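Local structure of putative tetR-family transcriptional regulator (Streptomyces coelicolor, 3FIW) at residues Glu94-His97 with Gly98-Arg102; Asp131-Arg134 with Arg135-Phe139. The protein probably binds DNA at regulatory sites as a repressor of the TetR family of transcription factors. All blocks are in the same frame, centred on the assembly; numbering follows the deposited sequence.

Contact 1. Residues Glu94-His97 with Gly98-Arg102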
ATOM      1  N   GLU A  94       7.982  24.698 -16.764  1.00 38.90           N
ATOM      2  CA  GLU A  94       7.793  24.676 -15.318  1.00 37.94           C
ATOM      3  C   GLU A  94       8.763  23.716 -14.687  1.00 36.92           C
ATOM      4  O   GLU A  94       9.291  22.820 -15.362  1.00 35.92           O
ATOM      5  CB  GLU A  94       6.351  24.522 -14.840  1.00 37.97           C
ATOM      6  CG  GLU A  94       5.771  23.164 -14.929  1.00 39.31           C
ATOM      7  CD  GLU A  94       4.369  23.120 -14.379  1.00 41.44           C
ATOM      8  OE1 GLU A  94       4.211  22.921 -13.145  1.00 44.30           O
ATOM      9  OE2 GLU A  94       3.428  23.270 -15.177  1.00 40.32           O
ATOM     10  N   ASP A  95       9.043  23.987 -13.414  1.00 35.97           N
ATOM     11  CA  ASP A  95      10.003  23.243 -12.624  1.00 35.49           C
ATOM     12  C   ASP A  95       9.473  21.803 -12.504  1.00 34.16           C
ATOM     13  O   ASP A  95       8.427  21.569 -11.883  1.00 34.62           O
ATOM     14  CB  ASP A  95      10.171  23.920 -11.251  1.00 35.76           C
ATOM     15  CG  ASP A  95      10.973  23.086 -10.286  1.00 37.68           C
ATOM     16  OD1 ASP A  95      11.894  22.386 -10.753  1.00 38.39           O
ATOM     17  OD2 ASP A  95      10.678  23.128  -9.058  1.00 39.25           O
ATOM     18  N   TRP A  96      10.189  20.862 -13.126  1.00 31.88           N
ATOM     19  CA  TRP A  96       9.753  19.491 -13.200  1.00 30.80           C
ATOM     20  C   TRP A  96       9.777  18.909 -11.797  1.00 29.60           C
ATOM     21  O   TRP A  96       9.093  17.955 -11.554  1.00 30.46           O
ATOM     22  CB  TRP A  96      10.663  18.631 -14.092  1.00 29.91           C
ATOM     23  CG  TRP A  96      11.994  18.239 -13.429  1.00 29.76           C
ATOM     24  CD1 TRP A  96      13.224  18.830 -13.637  1.00 29.46           C
ATOM     25  CD2 TRP A  96      12.203  17.213 -12.433  1.00 30.23           C
ATOM     26  NE1 TRP A  96      14.159  18.229 -12.859  1.00 30.82           N
ATOM     27  CE2 TRP A  96      13.569  17.238 -12.100  1.00 30.38           C
ATOM     28  CE3 TRP A  96      11.355  16.271 -11.783  1.00 32.35           C
ATOM     29  CZ2 TRP A  96      14.129  16.361 -11.144  1.00 30.97           C
ATOM     30  CZ3 TRP A  96      11.905  15.394 -10.822  1.00 30.89           C
ATOM     31  CH2 TRP A  96      13.296  15.449 -10.519  1.00 30.64           C
ATOM     32  N   HIS A  97      10.627  19.470 -10.936  1.00 28.63           N
ATOM     33  CA  HIS A  97      10.915  18.960  -9.599  1.00 29.49           C
ATOM     34  C   HIS A  97       9.734  19.221  -8.669  1.00 28.46           C
ATOM     35  O   HIS A  97       9.264  18.298  -8.037  1.00 30.01           O
ATOM     36  CB  HIS A  97      12.226  19.558  -9.061  1.00 28.30           C
ATOM     37  CG  HIS A  97      12.727  18.925  -7.800  1.00 32.05           C
ATOM     38  ND1 HIS A  97      11.889  18.427  -6.817  1.00 34.03           N
ATOM     39  CD2 HIS A  97      13.990  18.775  -7.320  1.00 34.41           C
ATOM     40  CE1 HIS A  97      12.616  17.971  -5.808  1.00 34.08           C
ATOM     41  NE2 HIS A  97      13.895  18.152  -6.097  1.00 33.81           N
ATOM     42  N   GLY A  98       9.296  20.475  -8.591  1.00 28.04           N
ATOM     43  CA  GLY A  98       8.105  20.896  -7.865  1.00 28.91           C
ATOM     44  C   GLY A  98       6.821  20.275  -8.387  1.00 29.96           C
ATOM     45  O   GLY A  98       5.948  19.937  -7.592  1.00 29.82           O
ATOM     46  N   TRP A  99       6.689  20.139  -9.708  1.00 30.32           N
ATOM     47  CA  TRP A  99       5.562  19.452 -10.296  1.00 31.60           C
ATOM     48  C   TRP A  99       5.546  17.988  -9.857  1.00 32.29           C
ATOM     49  O   TRP A  99       4.505  17.460  -9.445  1.00 32.66           O
ATOM     50  CB  TRP A  99       5.579  19.491 -11.811  1.00 32.43           C
ATOM     51  CG  TRP A  99       4.464  18.593 -12.382  1.00 34.56           C
ATOM     52  CD1 TRP A  99       3.159  18.953 -12.623  1.00 34.13           C
ATOM     53  CD2 TRP A  99       4.553  17.184 -12.703  1.00 33.47           C
ATOM     54  NE1 TRP A  99       2.445  17.864 -13.085  1.00 32.71           N
ATOM     55  CE2 TRP A  99       3.278  16.781 -13.171  1.00 32.82           C
ATOM     56  CE3 TRP A  99       5.589  16.247 -12.681  1.00 32.16           C
ATOM     57  CZ2 TRP A  99       3.014  15.479 -13.585  1.00 32.05           C
ATOM     58  CZ3 TRP A  99       5.331  14.952 -13.090  1.00 33.03           C
ATOM     59  CH2 TRP A  99       4.056  14.573 -13.536  1.00 33.93           C
ATOM     60  N   PHE A 100       6.686  17.319  -9.935  1.00 32.63           N
ATOM     61  CA  PHE A 100       6.726  15.909  -9.465  1.00 32.99           C
ATOM     62  C   PHE A 100       6.156  15.729  -8.048  1.00 33.03           C
ATOM     63  O   PHE A 100       5.301  14.884  -7.792  1.00 32.99           O
ATOM     64  CB  PHE A 100       8.145  15.317  -9.585  1.00 33.04           C
ATOM     65  CG  PHE A 100       8.198  13.841  -9.337  1.00 32.74           C
ATOM     66  CD1 PHE A 100       8.110  12.954 -10.382  1.00 32.88           C
ATOM     67  CD2 PHE A 100       8.301  13.343  -8.046  1.00 34.46           C
ATOM     68  CE1 PHE A 100       8.135  11.608 -10.154  1.00 32.32           C
ATOM     69  CE2 PHE A 100       8.326  12.001  -7.817  1.00 35.32           C
ATOM     70  CZ  PHE A 100       8.250  11.133  -8.865  1.00 34.30           C
ATOM     71  N   LEU A 101       6.655  16.524  -7.121  1.00 32.88           N
ATOM     72  CA  LEU A 101       6.110  16.510  -5.771  1.00 32.35           C
ATOM     73  C   LEU A 101       4.625  16.783  -5.778  1.00 31.41           C
ATOM     74  O   LEU A 101       3.870  16.078  -5.121  1.00 30.09           O
ATOM     75  CB  LEU A 101       6.837  17.552  -4.910  1.00 32.05           C
ATOM     76  CG  LEU A 101       8.362  17.294  -4.758  1.00 34.04           C
ATOM     77  CD1 LEU A 101       8.983  18.448  -4.008  1.00 35.28           C
ATOM     78  CD2 LEU A 101       8.658  15.999  -4.045  1.00 32.16           C
ATOM     79  N   ARG A 102       4.235  17.853  -6.478  1.00 31.48           N
ATOM     80  CA  ARG A 102       2.834  18.264  -6.603  1.00 31.40           C
ATOM     81  C   ARG A 102       1.908  17.123  -7.134  1.00 30.89           C
ATOM     82  O   ARG A 102       0.825  16.853  -6.554  1.00 29.49           O
ATOM     83  CB  ARG A 102       2.750  19.539  -7.446  1.00 31.09           C
ATOM     84  CG  ARG A 102       1.443  20.330  -7.310  1.00 34.07           C
ATOM     85  CD  ARG A 102       1.346  21.563  -8.252  1.00 31.69           C
ATOM     86  NE  ARG A 102       2.651  22.186  -8.306  1.00 32.72           N
ATOM     87  CZ  ARG A 102       3.295  22.468  -9.437  1.00 34.86           C
ATOM     88  NH1 ARG A 102       2.705  22.208 -10.608  1.00 35.72           N
ATOM     89  NH2 ARG A 102       4.518  23.015  -9.390  1.00 33.05           N
TER
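Trp99 N donates to Asp95 O at 3.1 Å, Phe100 N to Trp96 O and Leu101 N to His97 O, the i to i+4 bonds of the first turns of helix 96-112; Glu94 and Asp95 are the last residues before the helix proper. Asp95 is its N-cap. With CG anti to the backbone N (chi1 170°), the carboxylate folds over the first turn and splits its oxygens between two amides that have no carbonyl before them in the helix. OD2 takes Gly98 N at 3.0 Å and OD1 takes His97 N at 3.2 Å, both bonds weak and bent. Glu94, one residue earlier, reaches along the outside of the helix to Arg102. Its OE1 meets Arg102 NH1 at 3.0 Å in a salt bridge whose N-H...O angle is 177°. The oxygen lies in the guanidinium plane, and carboxylate and guanidinium are nearly coplanar, 27° apart, while Trp99 CA sits over one face of the guanidinium. The other oxygen, OE2, is held by Glu91 N, which, with the salt bridge, probably limits the rotation of the carboxylate. This N-terminal end of helix 96-112 belongs to the helical C-terminal domain of a TetR-type regulator, and its other flank faces the second subunit. There the Trp96 indole lies beside Phe100, CZ3 4.0 Å from CB, with His97 CB over one face of the indole. Leu101 CD1 comes up to the edge of the His97 imidazole, 4.0 Å from ND1. Trp96, His97, Phe100 and Leu101 pack on Val208, Val205, Thr201 and Leu197 of the second subunit.

Contact 2. Residues Asp131-Arg134 with Arg135-Phe139; sequences DRVR and RKMDF
Asp131 and Arg135 meet through their torsions: CG of Asp131 is anti to its amide nitrogen (chi1 -178°), while Arg135 places CG anti to its carbonyl carbon (chi1 -65°), and a bend at chi2 brings its NE back to the carboxylate. Arg135 NE donates to Asp131 OD2 at 3.2 Å, a salt bridge that meets the oxygen on its syn side but 29° out of the carboxylate plane, while OD2 lies close to the guanidinium plane. Arg134, the residue before Arg135, bends at chi2 and chi3, which carries its guanidinium forward along the helix to Met137 and Asp138. Its NE makes a weak hydrogen bond of 3.3 Å, part of a salt bridge, to Asp138 OD2 at the guanidinium edge, and Met137 CB, of a selenomethionine, lies over one face, 3.6 Å from CZ of Arg134. The far end, NH2, forms a salt bridge with Glu147. A leucine in place of Arg134 would probably leave Asp138 and Glu147 without their shared positive mate. Arg132 and Lys136 carry like charges, NH2 and NZ 4.5 Å apart, and two waters accept from both. One joins Arg132 NE to Lys136 NZ, the other Arg132 NH2, at 3.1 Å, to the same NZ, at 2.8 Å. Glu87 O also holds Arg132 NH2, and Asn103 OD1 takes Lys136 NZ. Arg134 and Met137 are i to i+3; the other three pairs are i to i+4 and ride on regular backbone bonds, such as Asp138 N to Arg134 O at 2.9 Å. On helix 130-142 Asp131, Arg135 and Asp138 are exposed, whereas Arg134 is tied to Glu147 of helix 147-170, Met137 packs on Ala150 and Gln151 of that helix, and Lys136 and Phe139 turn to helix 96-112.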
ATOM      1  N   ASP A 131      -3.427   8.949 -22.298  1.00 53.49           N
ATOM      2  CA  ASP A 131      -3.106  10.272 -22.776  1.00 53.21           C
ATOM      3  C   ASP A 131      -2.388  11.135 -21.704  1.00 51.90           C
ATOM      4  O   ASP A 131      -1.339  11.721 -21.992  1.00 51.66           O
ATOM      5  CB  ASP A 131      -4.363  10.965 -23.309  1.00 53.99           C
ATOM      6  CG  ASP A 131      -4.066  12.355 -23.862  1.00 56.91           C
ATOM      7  OD1 ASP A 131      -3.621  12.446 -25.026  1.00 59.77           O
ATOM      8  OD2 ASP A 131      -4.262  13.357 -23.127  1.00 59.87           O
ATOM      9  N   ARG A 132      -2.960  11.194 -20.491  1.00 50.25           N
ATOM     10  CA  ARG A 132      -2.412  11.946 -19.357  1.00 48.38           C
ATOM     11  C   ARG A 132      -1.077  11.385 -18.875  1.00 48.58           C
ATOM     12  O   ARG A 132      -0.167  12.145 -18.545  1.00 48.93           O
ATOM     13  CB  ARG A 132      -3.397  11.965 -18.179  1.00 48.14           C
ATOM     14  CG  ARG A 132      -4.606  12.857 -18.393  1.00 46.90           C
ATOM     15  CD  ARG A 132      -5.426  13.002 -17.108  1.00 46.30           C
ATOM     16  NE  ARG A 132      -4.711  13.813 -16.135  1.00 42.06           N
ATOM     17  CZ  ARG A 132      -4.835  15.127 -16.022  1.00 42.06           C
ATOM     18  NH1 ARG A 132      -5.683  15.789 -16.812  1.00 39.19           N
ATOM     19  NH2 ARG A 132      -4.112  15.780 -15.111  1.00 39.89           N
ATOM     20  N   VAL A 133      -0.966  10.057 -18.802  1.00 47.81           N
ATOM     21  CA  VAL A 133       0.273   9.418 -18.341  1.00 46.64           C
ATOM     22  C   VAL A 133       1.410   9.763 -19.314  1.00 46.57           C
ATOM     23  O   VAL A 133       2.538   9.995 -18.895  1.00 46.84           O
ATOM     24  CB  VAL A 133       0.101   7.885 -18.184  1.00 46.65           C
ATOM     25  CG1 VAL A 133       1.443   7.197 -17.893  1.00 46.41           C
ATOM     26  CG2 VAL A 133      -0.937   7.556 -17.087  1.00 44.94           C
ATOM     27  N   ARG A 134       1.089   9.824 -20.604  1.00 45.45           N
ATOM     28  CA  ARG A 134       2.081  10.077 -21.646  1.00 45.43           C
ATOM     29  C   ARG A 134       2.511  11.528 -21.662  1.00 43.93           C
ATOM     30  O   ARG A 134       3.665  11.823 -21.947  1.00 44.11           O
ATOM     31  CB  ARG A 134       1.526   9.683 -23.025  1.00 46.05           C
ATOM     32  CG  ARG A 134       2.501   9.820 -24.220  1.00 49.41           C
ATOM     33  CD  ARG A 134       3.549   8.696 -24.235  1.00 56.29           C
ATOM     34  NE  ARG A 134       4.882   9.080 -23.736  1.00 59.73           N
ATOM     35  CZ  ARG A 134       5.524   8.509 -22.706  1.00 62.10           C
ATOM     36  NH1 ARG A 134       4.974   7.503 -22.010  1.00 60.89           N
ATOM     37  NH2 ARG A 134       6.743   8.941 -22.372  1.00 62.37           N
ATOM     38  N   ARG A 135       1.580  12.434 -21.367  1.00 43.03           N
ATOM     39  CA  ARG A 135       1.878  13.876 -21.362  1.00 42.72           C
ATOM     40  C   ARG A 135       2.790  14.251 -20.164  1.00 41.38           C
ATOM     41  O   ARG A 135       3.759  15.016 -20.312  1.00 41.87           O
ATOM     42  CB  ARG A 135       0.592  14.722 -21.378  1.00 42.95           C
ATOM     43  CG  ARG A 135      -0.259  14.574 -22.651  1.00 45.71           C
ATOM     44  CD  ARG A 135      -1.024  15.846 -22.996  1.00 50.06           C
ATOM     45  NE  ARG A 135      -2.055  15.568 -24.000  1.00 53.85           N
ATOM     46  CZ  ARG A 135      -2.022  15.955 -25.282  1.00 56.22           C
ATOM     47  NH1 ARG A 135      -1.014  16.685 -25.772  1.00 55.64           N
ATOM     48  NH2 ARG A 135      -3.029  15.623 -26.083  1.00 57.44           N
ATOM     49  N   LYS A 136       2.461  13.683 -19.006  1.00 38.85           N
ATOM     50  CA  LYS A 136       3.267  13.798 -17.790  1.00 37.19           C
ATOM     51  C   LYS A 136       4.664  13.243 -18.025  1.00 36.81           C
ATOM     52  O   LYS A 136       5.652  13.890 -17.708  1.00 36.19           O
ATOM     53  CB  LYS A 136       2.582  13.076 -16.631  1.00 35.74           C
ATOM     54  CG  LYS A 136       1.389  13.784 -16.091  1.00 33.23           C
ATOM     55  CD  LYS A 136       0.740  12.971 -14.967  1.00 31.99           C
ATOM     56  CE  LYS A 136      -0.556  13.625 -14.523  1.00 30.99           C
ATOM     57  NZ  LYS A 136      -1.161  12.795 -13.472  1.00 34.69           N
HETATM   58  N   MSE A 137       4.747  12.054 -18.616  1.00 36.91           N
HETATM   59  CA  MSE A 137       6.040  11.473 -18.923  1.00 36.95           C
HETATM   60  C   MSE A 137       6.847  12.311 -19.907  1.00 37.04           C
HETATM   61  O   MSE A 137       8.039  12.503 -19.677  1.00 36.95           O
HETATM   62  CB  MSE A 137       5.894  10.064 -19.456  1.00 37.66           C
HETATM   63  CG  MSE A 137       7.140   9.236 -19.216  1.00 42.90           C
HETATM   64 SE   MSE A 137       7.315   8.881 -17.291  0.70 50.79          SE
HETATM   65  CE  MSE A 137       5.698   7.819 -16.865  1.00 52.12           C
ATOM     66  N   ASP A 138       6.206  12.801 -20.987  1.00 36.64           N
ATOM     67  CA  ASP A 138       6.848  13.683 -21.975  1.00 37.20           C
ATOM     68  C   ASP A 138       7.421  14.934 -21.347  1.00 36.63           C
ATOM     69  O   ASP A 138       8.544  15.337 -21.661  1.00 37.75           O
ATOM     70  CB  ASP A 138       5.863  14.096 -23.076  1.00 37.33           C
ATOM     71  CG  ASP A 138       5.605  12.978 -24.088  1.00 39.45           C
ATOM     72  OD1 ASP A 138       4.578  13.074 -24.828  1.00 38.89           O
ATOM     73  OD2 ASP A 138       6.435  12.017 -24.131  1.00 39.86           O
ATOM     74  N   PHE A 139       6.648  15.549 -20.457  1.00 35.62           N
ATOM     75  CA  PHE A 139       7.125  16.691 -19.686  1.00 34.01           C
ATOM     76  C   PHE A 139       8.410  16.407 -18.900  1.00 33.35           C
ATOM     77  O   PHE A 139       9.304  17.248 -18.872  1.00 32.60           O
ATOM     78  CB  PHE A 139       6.031  17.168 -18.737  1.00 33.65           C
ATOM     79  CG  PHE A 139       6.515  18.146 -17.723  1.00 32.97           C
ATOM     80  CD1 PHE A 139       6.765  19.484 -18.085  1.00 32.90           C
ATOM     81  CD2 PHE A 139       6.789  17.728 -16.429  1.00 29.01           C
ATOM     82  CE1 PHE A 139       7.242  20.420 -17.135  1.00 31.83           C
ATOM     83  CE2 PHE A 139       7.239  18.626 -15.462  1.00 31.58           C
ATOM     84  CZ  PHE A 139       7.466  19.997 -15.819  1.00 32.47           C
TER
HETATM   85  O   HOH W   1      -4.240  11.851 -14.167  1.00 26.52           O
HETATM   86  O   HOH W   2      -3.097  14.582 -12.473  1.00 28.66           O

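Contact 1 opens helix 96-112 and contact 2 lies along helix 130-142, and the two helices pack directly on each other, with the contact centres about 14 Å apart. Phe139 bridges them: its CZ approaches Glu94 O to 3.4 Å, its CE2 lies 3.5 Å from Trp96 CA, and its ring meets that of Trp99 edge-to-face. Beside it, the aliphatic part of Lys136 lies against the Trp99 indole, CG 3.4 Å from CZ2. Only contact 1 reaches the second subunit; contact 2 touches no other chain of the assembly. Both lie outside the predicted helix-turn-helix at residues 47-66.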